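Local coordinates for protein AtFKBP42 (Arabidopsis thaliana, PDB 2F4E) that takes part in regulating ABC transporters and plant cell elongation, with an FKBP-type immunophilin domain whose family catalyses cis-trans isomerization of peptidyl-proline bonds, at residues Ser52-Lys57 and Arg121-Val126; Leu72-Trp77 and Gln93-Val98. All coordinates share one frame; numbering follows the deposited sequence.

Contact 1: Ser52-Lys57 and Arg121-Val126; sequences SKQIIK and RALVHV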
loop_
_atom_site.group_PDB
_atom_site.type_symbol
_atom_site.label_atom_id
_atom_site.label_comp_id
_atom_site.label_asym_id
_atom_site.label_seq_id
_atom_site.Cartn_x
_atom_site.Cartn_y
_atom_site.Cartn_z
ATOM N N SER A 52 -2.173 -5.423 -7.669
ATOM C CA SER A 52 -3.560 -5.886 -7.589
ATOM C C SER A 52 -4.109 -5.601 -6.194
ATOM O O SER A 52 -3.334 -5.420 -5.249
ATOM C CB SER A 52 -3.644 -7.381 -7.924
ATOM O OG SER A 52 -2.864 -8.150 -7.030
ATOM N N LYS A 53 -5.433 -5.579 -6.055
ATOM C CA LYS A 53 -6.044 -5.234 -4.766
ATOM C C LYS A 53 -7.316 -5.984 -4.377
ATOM O O LYS A 53 -8.108 -6.390 -5.218
ATOM C CB LYS A 53 -6.375 -3.743 -4.749
ATOM C CG LYS A 53 -7.044 -3.255 -3.474
ATOM C CD LYS A 53 -7.435 -1.782 -3.536
ATOM C CE LYS A 53 -8.558 -1.547 -4.517
ATOM N NZ LYS A 53 -8.942 -0.125 -4.566
ATOM N N GLN A 54 -7.504 -6.134 -3.073
ATOM C CA GLN A 54 -8.678 -6.774 -2.478
ATOM C C GLN A 54 -9.182 -5.798 -1.416
ATOM O O GLN A 54 -8.445 -5.462 -0.494
ATOM C CB GLN A 54 -8.297 -8.067 -1.768
ATOM C CG GLN A 54 -7.777 -9.193 -2.621
ATOM C CD GLN A 54 -7.561 -10.456 -1.796
ATOM O OE1 GLN A 54 -6.715 -10.498 -0.903
ATOM N NE2 GLN A 54 -8.341 -11.483 -2.084
ATOM N N ILE A 55 -10.431 -5.364 -1.525
ATOM C CA ILE A 55 -10.992 -4.422 -0.561
ATOM C C ILE A 55 -11.530 -5.121 0.681
ATOM O O ILE A 55 -12.275 -6.098 0.593
ATOM C CB ILE A 55 -12.121 -3.578 -1.201
ATOM C CG1 ILE A 55 -11.532 -2.679 -2.288
ATOM C CG2 ILE A 55 -12.816 -2.746 -0.152
ATOM C CD1 ILE A 55 -12.582 -1.914 -3.095
ATOM N N ILE A 56 -11.139 -4.609 1.841
ATOM C CA ILE A 56 -11.563 -5.163 3.124
ATOM C C ILE A 56 -12.784 -4.396 3.615
ATOM O O ILE A 56 -13.794 -4.980 4.013
ATOM C CB ILE A 56 -10.444 -5.014 4.181
ATOM C CG1 ILE A 56 -9.266 -5.917 3.820
ATOM C CG2 ILE A 56 -10.998 -5.297 5.588
ATOM C CD1 ILE A 56 -8.113 -5.857 4.807
ATOM N N LYS A 57 -12.657 -3.072 3.600
ATOM C CA LYS A 57 -13.713 -2.171 4.035
ATOM C C LYS A 57 -13.889 -1.044 3.034
ATOM O O LYS A 57 -12.953 -0.291 2.786
ATOM C CB LYS A 57 -13.358 -1.580 5.401
ATOM C CG LYS A 57 -14.329 -0.524 5.892
ATOM C CD LYS A 57 -13.873 0.030 7.214
ATOM C CE LYS A 57 -14.790 1.132 7.686
ATOM N NZ LYS A 57 -14.358 1.648 9.024
ATOM N N ARG A 121 -10.077 0.326 3.471
ATOM C CA ARG A 121 -9.039 -0.544 3.993
ATOM C C ARG A 121 -8.927 -1.699 3.006
ATOM O O ARG A 121 -9.927 -2.341 2.694
ATOM C CB ARG A 121 -9.454 -1.047 5.372
ATOM C CG ARG A 121 -8.346 -1.675 6.179
ATOM C CD ARG A 121 -8.697 -1.597 7.663
ATOM N NE ARG A 121 -7.633 -2.128 8.513
ATOM C CZ ARG A 121 -7.579 -1.977 9.839
ATOM N NH1 ARG A 121 -8.526 -1.292 10.475
ATOM N NH2 ARG A 121 -6.605 -2.556 10.541
ATOM N N ALA A 122 -7.722 -1.952 2.503
ATOM C CA ALA A 122 -7.537 -3.019 1.533
ATOM C C ALA A 122 -6.173 -3.665 1.564
ATOM O O ALA A 122 -5.242 -3.170 2.200
ATOM C CB ALA A 122 -7.795 -2.494 0.140
ATOM N N LEU A 123 -6.072 -4.791 0.871
ATOM C CA LEU A 123 -4.816 -5.518 0.757
ATOM C C LEU A 123 -4.235 -5.150 -0.596
ATOM O O LEU A 123 -4.958 -5.100 -1.592
ATOM C CB LEU A 123 -5.059 -7.020 0.807
ATOM C CG LEU A 123 -5.593 -7.627 2.107
ATOM C CD1 LEU A 123 -5.664 -9.156 1.947
ATOM C CD2 LEU A 123 -4.684 -7.247 3.288
ATOM N N VAL A 124 -2.943 -4.863 -0.637
ATOM C CA VAL A 124 -2.318 -4.504 -1.894
ATOM C C VAL A 124 -1.131 -5.417 -2.164
ATOM O O VAL A 124 -0.161 -5.466 -1.396
ATOM C CB VAL A 124 -1.855 -3.020 -1.907
ATOM C CG1 VAL A 124 -1.398 -2.642 -3.298
ATOM C CG2 VAL A 124 -2.973 -2.105 -1.450
ATOM N N HIS A 125 -1.236 -6.137 -3.273
ATOM C CA HIS A 125 -0.219 -7.073 -3.705
ATOM C C HIS A 125 0.674 -6.362 -4.686
ATOM O O HIS A 125 0.240 -5.960 -5.763
ATOM C CB HIS A 125 -0.893 -8.280 -4.343
ATOM C CG HIS A 125 -1.848 -8.964 -3.430
ATOM N ND1 HIS A 125 -1.447 -9.886 -2.479
ATOM C CD2 HIS A 125 -3.185 -8.837 -3.274
ATOM C CE1 HIS A 125 -2.489 -10.289 -1.791
ATOM N NE2 HIS A 125 -3.566 -9.666 -2.253
ATOM N N VAL A 126 1.935 -6.220 -4.307
ATOM C CA VAL A 126 2.896 -5.507 -5.122
ATOM C C VAL A 126 4.106 -6.311 -5.570
ATOM O O VAL A 126 4.831 -6.880 -4.754
ATOM C CB VAL A 126 3.398 -4.270 -4.364
ATOM C CG1 VAL A 126 4.367 -3.487 -5.231
ATOM C CG2 VAL A 126 2.215 -3.426 -3.921
#
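S52-I55 runs antiparallel to R121-V126 at 157°, with hydrogen-bonded pairs S52-H125 and Q54-L123, and a classic beta bulge sets I56 and K57 together against R121. At the bulge R121 O accepts two bonds, from I56 N at 2.7 Å and from K57 N at 3.0 Å, and R121 N returns one to K57 O. The extra residue sends the I56 side chain toward the partner strand, where its CD1 lies 4.0 Å from L123 CD2. The other branch of L123 is met by Q54: with CG anti to its carbonyl carbon (chi1 -65°) and the chain extended beyond, OE1 comes within 3.3 Å of L123 CD1. The same OE1 lies in the plane of the H125 ring, at its edge, 3.5 Å from NE2, the amide and ring planes being 55° apart. Outside partners hold both groups: V40 O and S42 O accept from Q54 NE2, and K79 NZ bonds H125 ND1. S52 OG sits 3.3 Å from H125 CB, beside the root of the ring. On the face of K53, A122 and V124, opposite Q54 and L123, the K53 chain passes A122 CB with its CD at 3.8 Å, then bends so that NZ reaches S115 OG. In the sheet, strand 51-55 lies between 45-48 and 121-126, while 121-126 bonds along its far edge to 149-158, through A122 to V153 and V124 to Y151; P38 packs on I56 and L123.

Contact 2: Leu72-Trp77 and Gln93-Val98; sequences LHYRAW and QPIELV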
loop_
_atom_site.group_PDB
_atom_site.type_symbol
_atom_site.label_atom_id
_atom_site.label_comp_id
_atom_site.label_asym_id
_atom_site.label_seq_id
_atom_site.Cartn_x
_atom_site.Cartn_y
_atom_site.Cartn_z
ATOM N N LEU A 72 -2.229 7.974 5.536
ATOM C CA LEU A 72 -2.615 6.580 5.675
ATOM C C LEU A 72 -1.827 5.747 6.683
ATOM O O LEU A 72 -0.707 6.086 7.074
ATOM C CB LEU A 72 -2.537 5.908 4.300
ATOM C CG LEU A 72 -1.116 5.761 3.743
ATOM C CD1 LEU A 72 -0.693 4.321 3.809
ATOM C CD2 LEU A 72 -1.066 6.249 2.321
ATOM N N HIS A 73 -2.455 4.654 7.096
ATOM C CA HIS A 73 -1.865 3.687 8.008
ATOM C C HIS A 73 -1.627 2.438 7.163
ATOM O O HIS A 73 -2.347 2.202 6.196
ATOM C CB HIS A 73 -2.834 3.328 9.131
ATOM C CG HIS A 73 -2.716 4.184 10.342
ATOM N ND1 HIS A 73 -1.503 4.428 10.970
ATOM C CD2 HIS A 73 -3.647 4.811 11.095
ATOM C CE1 HIS A 73 -1.702 5.159 12.041
ATOM N NE2 HIS A 73 -3.002 5.408 12.145
ATOM N N TYR A 74 -0.631 1.637 7.518
ATOM C CA TYR A 74 -0.385 0.416 6.764
ATOM C C TYR A 74 0.619 -0.536 7.396
ATOM O O TYR A 74 1.452 -0.142 8.211
ATOM C CB TYR A 74 0.073 0.750 5.339
ATOM C CG TYR A 74 1.546 1.076 5.192
ATOM C CD1 TYR A 74 2.492 0.068 4.992
ATOM C CD2 TYR A 74 1.995 2.394 5.251
ATOM C CE1 TYR A 74 3.845 0.376 4.853
ATOM C CE2 TYR A 74 3.334 2.707 5.114
ATOM C CZ TYR A 74 4.261 1.703 4.916
ATOM O OH TYR A 74 5.596 2.025 4.789
ATOM N N ARG A 75 0.503 -1.805 7.023
ATOM C CA ARG A 75 1.422 -2.838 7.481
ATOM C C ARG A 75 1.997 -3.435 6.214
ATOM O O ARG A 75 1.327 -3.468 5.180
ATOM C CB ARG A 75 0.704 -3.930 8.271
ATOM C CG ARG A 75 0.109 -3.469 9.578
ATOM C CD ARG A 75 -0.404 -4.653 10.380
ATOM N NE ARG A 75 -1.002 -4.229 11.640
ATOM C CZ ARG A 75 -2.267 -3.857 11.799
ATOM N NH1 ARG A 75 -3.108 -3.862 10.772
ATOM N NH2 ARG A 75 -2.678 -3.443 12.990
ATOM N N ALA A 76 3.238 -3.892 6.280
ATOM C CA ALA A 76 3.859 -4.475 5.110
ATOM C C ALA A 76 4.491 -5.808 5.466
ATOM O O ALA A 76 5.141 -5.945 6.505
ATOM C CB ALA A 76 4.894 -3.528 4.542
ATOM N N TRP A 77 4.294 -6.785 4.596
ATOM C CA TRP A 77 4.812 -8.130 4.806
ATOM C C TRP A 77 5.472 -8.614 3.521
ATOM O O TRP A 77 4.956 -8.373 2.422
ATOM C CB TRP A 77 3.665 -9.101 5.107
ATOM C CG TRP A 77 3.006 -8.999 6.434
ATOM C CD1 TRP A 77 3.428 -9.566 7.601
ATOM C CD2 TRP A 77 1.775 -8.336 6.730
ATOM N NE1 TRP A 77 2.537 -9.300 8.604
ATOM C CE2 TRP A 77 1.512 -8.545 8.099
ATOM C CE3 TRP A 77 0.865 -7.583 5.971
ATOM C CZ2 TRP A 77 0.383 -8.032 8.727
ATOM C CZ3 TRP A 77 -0.256 -7.077 6.597
ATOM C CH2 TRP A 77 -0.487 -7.303 7.964
ATOM N N GLN A 93 2.070 6.110 14.036
ATOM C CA GLN A 93 2.594 7.162 13.177
ATOM C C GLN A 93 2.174 7.012 11.715
ATOM O O GLN A 93 2.933 6.502 10.892
ATOM C CB GLN A 93 4.127 7.184 13.269
ATOM C CG GLN A 93 4.803 8.318 12.475
ATOM C CD GLN A 93 4.596 9.691 13.103
ATOM O OE1 GLN A 93 5.148 9.986 14.164
ATOM N NE2 GLN A 93 3.786 10.534 12.450
ATOM N N PRO A 94 0.958 7.462 11.368
ATOM C CA PRO A 94 0.543 7.328 9.970
ATOM C C PRO A 94 1.470 8.142 9.077
ATOM O O PRO A 94 2.173 9.028 9.559
ATOM C CB PRO A 94 -0.889 7.855 9.985
ATOM C CG PRO A 94 -0.855 8.881 11.046
ATOM C CD PRO A 94 -0.044 8.214 12.144
ATOM N N ILE A 95 1.498 7.834 7.787
ATOM C CA ILE A 95 2.376 8.575 6.900
ATOM C C ILE A 95 1.642 9.497 5.959
ATOM O O ILE A 95 0.424 9.421 5.794
ATOM C CB ILE A 95 3.265 7.645 6.035
ATOM C CG1 ILE A 95 2.393 6.717 5.187
ATOM C CG2 ILE A 95 4.211 6.858 6.929
ATOM C CD1 ILE A 95 3.123 6.077 4.020
ATOM N N GLU A 96 2.412 10.387 5.355
ATOM C CA GLU A 96 1.896 11.333 4.385
ATOM C C GLU A 96 2.536 10.925 3.078
ATOM O O GLU A 96 3.752 10.960 2.944
ATOM C CB GLU A 96 2.321 12.753 4.738
ATOM C CG GLU A 96 1.864 13.806 3.749
ATOM C CD GLU A 96 2.211 15.214 4.203
ATOM O OE1 GLU A 96 2.195 15.459 5.429
ATOM O OE2 GLU A 96 2.512 16.067 3.339
ATOM N N LEU A 97 1.716 10.524 2.123
ATOM C CA LEU A 97 2.202 10.091 0.825
ATOM C C LEU A 97 1.692 11.031 -0.262
ATOM O O LEU A 97 0.481 11.136 -0.484
ATOM C CB LEU A 97 1.703 8.675 0.552
ATOM C CG LEU A 97 2.096 8.023 -0.774
ATOM C CD1 LEU A 97 3.558 7.620 -0.738
ATOM C CD2 LEU A 97 1.238 6.797 -1.003
ATOM N N VAL A 98 2.609 11.719 -0.934
ATOM C CA VAL A 98 2.209 12.626 -2.005
ATOM C C VAL A 98 2.303 11.879 -3.332
ATOM O O VAL A 98 3.393 11.596 -3.829
ATOM C CB VAL A 98 3.098 13.897 -2.052
ATOM C CG1 VAL A 98 2.676 14.792 -3.199
ATOM C CG2 VAL A 98 2.986 14.659 -0.739
#
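L72 and I95 form one antiparallel hydrogen-bonded pair, L72 N giving to I95 O at 3.0 Å and I95 N to L72 O at 2.9 Å. Their side chains lie side by side and point the same way, L72 CG at 3.9 Å from I95 CG1. Placing CG1 between the backbone N and the carbonyl carbon (chi1 59°) directs I95 CD1 onto the edge of the Y74 ring, 3.5 Å from CE2 and near the ring plane; the two side chains meet almost at a right angle. L72 CD2 reaches further, to L97 CD2 at 4.1 Å. On the other side of the strand P94 CB stands over one face of the H73 imidazole in a CH-pi contact, 3.7 Å from its centroid. T88 OG1 hydrogen-bonds H73 ND1 and W89 stacks on the ring, fixing its rotation. An alanine in place of H73 would probably deprive P94 of this face, W89 of its stack and T88 of a hydrogen-bonding mate. Y74 OH is held by E86 OE2. Beyond L72 the strand 72-77 veers from 95-98 (short-segment axes at 104°), which instead runs back beside T69 and F71. The pair belongs to the curled antiparallel sheet of the FKBP fold, in whose relatives the positions matching Y74, F85, E86 and I95 line the proline-binding pocket; Y74 and I95 probably form part of its wall here.

After strand 45-48 the chain forms 52-57, which pairs with 121-126 across 63 intervening residues, closing contact 1. Within that span comes 72-77, and after 15 more residues, including strand 84-87, segment 93-98 returns to it and closes contact 2. The shorter loop is thus wholly enclosed by the longer one, and helix 107-113 follows before 121-126. The two contacts lie on opposite sides of the chain's centre, about 14 Å apart between centres, but share one sheet: strand 149-158 pairs with both 121-126 and 69-78. R121 NH2 and R75 NH1 come within 3.7 Å where the contacts touch; R121 bridges to E154, and R75 to E152 and D87, which probably offsets the like charges.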